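Local structure of uncharacterized protein (Arthrobacter sp., 3KOP) at residues L129-G134 against D160-A165. The protein is of unknown function but has a cyclophilin-like fold, belongs to the DUF3830 family and is assembled from several copies of one chain. Residues are numbered along the deposited sequence; the frame is centred on the assembly and turned at random.
Sequences LAVFYG and DEMAAA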
loop_
_atom_site.group_PDB
_atom_site.type_symbol
_atom_site.label_atom_id
_atom_site.label_comp_id
_atom_site.label_asym_id
_atom_site.label_seq_id
_atom_site.Cartn_x
_atom_site.Cartn_y
_atom_site.Cartn_z
ATOM N N LEU F 129 -11.186 21.214 -0.423
ATOM C CA LEU F 129 -12.524 20.734 -0.129
ATOM C C LEU F 129 -12.966 19.850 -1.280
ATOM O O LEU F 129 -13.027 20.304 -2.428
ATOM C CB LEU F 129 -13.511 21.885 0.082
ATOM C CG LEU F 129 -13.153 22.811 1.254
ATOM C CD1 LEU F 129 -14.041 24.131 1.258
ATOM C CD2 LEU F 129 -13.237 22.072 2.573
ATOM N N ALA F 130 -13.246 18.587 -0.956
ATOM C CA ALA F 130 -13.417 17.539 -1.956
ATOM C C ALA F 130 -14.724 16.788 -1.805
ATOM O O ALA F 130 -15.201 16.546 -0.691
ATOM C CB ALA F 130 -12.208 16.536 -1.931
ATOM N N VAL F 131 -15.265 16.395 -2.953
ATOM C CA VAL F 131 -16.462 15.610 -3.058
ATOM C C VAL F 131 -16.113 14.310 -3.782
ATOM O O VAL F 131 -15.544 14.332 -4.870
ATOM C CB VAL F 131 -17.540 16.367 -3.868
ATOM C CG1 VAL F 131 -18.723 15.455 -4.232
ATOM C CG2 VAL F 131 -18.025 17.570 -3.069
ATOM N N PHE F 132 -16.448 13.192 -3.156
ATOM C CA PHE F 132 -16.300 11.902 -3.793
ATOM C C PHE F 132 -17.628 11.403 -4.339
ATOM O O PHE F 132 -18.624 11.325 -3.619
ATOM C CB PHE F 132 -15.628 10.940 -2.828
ATOM C CG PHE F 132 -14.219 11.263 -2.636
ATOM C CD1 PHE F 132 -13.260 10.735 -3.500
ATOM C CD2 PHE F 132 -13.838 12.142 -1.657
ATOM C CE1 PHE F 132 -11.926 11.043 -3.332
ATOM C CE2 PHE F 132 -12.512 12.490 -1.510
ATOM C CZ PHE F 132 -11.556 11.928 -2.327
ATOM N N TYR F 133 -17.656 11.165 -5.640
ATOM C CA TYR F 133 -18.919 10.875 -6.346
ATOM C C TYR F 133 -19.045 9.436 -6.779
ATOM O O TYR F 133 -20.084 9.053 -7.260
ATOM C CB TYR F 133 -19.109 11.803 -7.540
ATOM C CG TYR F 133 -18.114 11.650 -8.663
ATOM C CD1 TYR F 133 -18.361 10.787 -9.724
ATOM C CD2 TYR F 133 -16.931 12.413 -8.689
ATOM C CE1 TYR F 133 -17.445 10.647 -10.782
ATOM C CE2 TYR F 133 -16.020 12.290 -9.736
ATOM C CZ TYR F 133 -16.291 11.405 -10.781
ATOM O OH TYR F 133 -15.407 11.289 -11.814
ATOM N N GLY F 134 -17.996 8.642 -6.604
ATOM C CA GLY F 134 -18.003 7.208 -6.950
ATOM C C GLY F 134 -17.159 6.450 -5.940
ATOM O O GLY F 134 -16.671 7.043 -4.951
ATOM N N ASP F 160 -26.660 11.336 -7.260
ATOM C CA ASP F 160 -26.673 10.830 -8.635
ATOM C C ASP F 160 -26.477 11.948 -9.655
ATOM O O ASP F 160 -25.677 11.816 -10.565
ATOM C CB ASP F 160 -27.963 10.061 -8.946
ATOM C CG ASP F 160 -28.085 8.781 -8.129
ATOM O OD1 ASP F 160 -27.077 8.321 -7.601
ATOM O OD2 ASP F 160 -29.207 8.249 -7.989
ATOM N N GLU F 161 -27.186 13.051 -9.475
ATOM C CA GLU F 161 -27.068 14.176 -10.379
ATOM C C GLU F 161 -25.680 14.789 -10.271
ATOM O O GLU F 161 -25.094 15.175 -11.288
ATOM C CB GLU F 161 -28.124 15.254 -10.104
ATOM C CG GLU F 161 -29.551 14.837 -10.402
ATOM C CD GLU F 161 -30.201 13.958 -9.335
ATOM O OE1 GLU F 161 -29.551 13.554 -8.325
ATOM O OE2 GLU F 161 -31.415 13.663 -9.529
HETATM N N MSE F 162 -25.134 14.846 -9.055
HETATM C CA MSE F 162 -23.806 15.388 -8.878
HETATM C C MSE F 162 -22.783 14.484 -9.568
HETATM O O MSE F 162 -21.889 14.970 -10.254
HETATM C CB MSE F 162 -23.457 15.582 -7.405
HETATM C CG MSE F 162 -22.027 16.155 -7.146
HETATM SE SE MSE F 162 -21.670 17.862 -8.044
HETATM C CE MSE F 162 -23.082 18.852 -7.327
ATOM N N ALA F 163 -22.909 13.172 -9.376
ATOM C CA ALA F 163 -22.014 12.227 -10.037
ATOM C C ALA F 163 -22.027 12.393 -11.560
ATOM O O ALA F 163 -20.957 12.376 -12.187
ATOM C CB ALA F 163 -22.327 10.759 -9.623
ATOM N N ALA F 164 -23.212 12.572 -12.142
ATOM C CA ALA F 164 -23.346 12.777 -13.595
ATOM C C ALA F 164 -22.662 14.085 -14.035
ATOM O O ALA F 164 -21.996 14.128 -15.078
ATOM C CB ALA F 164 -24.846 12.711 -14.055
ATOM N N ALA F 165 -22.739 15.121 -13.192
ATOM C CA ALA F 165 -22.043 16.400 -13.478
ATOM C C ALA F 165 -20.513 16.248 -13.433
ATOM O O ALA F 165 -19.776 16.846 -14.222
ATOM C CB ALA F 165 -22.506 17.498 -12.508
#
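Tyr133 lies with the root of its side chain against Ala163, one turn into helix 159-172. Its CB comes within 3.9 Å of Ala163 CA, and the near side of the ring continues the touch: Tyr133 CD1 is 4.0 Å from Ala163 CB. The same ring atom stands 3.9 Å from Ala163 O, which approaches the ring obliquely, without a hydrogen bond. On the backbone side, Tyr133 O packs on Ala163 CB at 3.7 Å, so the methyl group is met by both the carbonyl and the ring of one residue. With CG set between the backbone N and the carbonyl carbon (chi1 65°), the ring runs along the helix flank and carries its hydroxyl beyond Ala163. In this cyclophilin-like fold, strand 125-132 pairs with strands 70-76 and 96-103 in an antiparallel sheet, and Tyr133 follows directly on the strand's end, where the chain meets the helix that joins strands 145-157 and 178-183. A second, looser apolar touch lies deeper: Val131 CG1 reaches CG of Met162, which is present as selenomethionine, at 4.5 Å. Val131 also packs on Ile26 and Met162 on Leu28, so strand 23-28 borders both. The phenol OH of Tyr133 is hydrogen-bonded to His63 NE2 of its own chain and to Lys65 NZ of a second subunit, which ties this end of the ring to the subunit interface. A leucine at Tyr133 would probably leave His63 and that lysine without their shared hydroxyl and take away the ring atoms that lie beside Ala163.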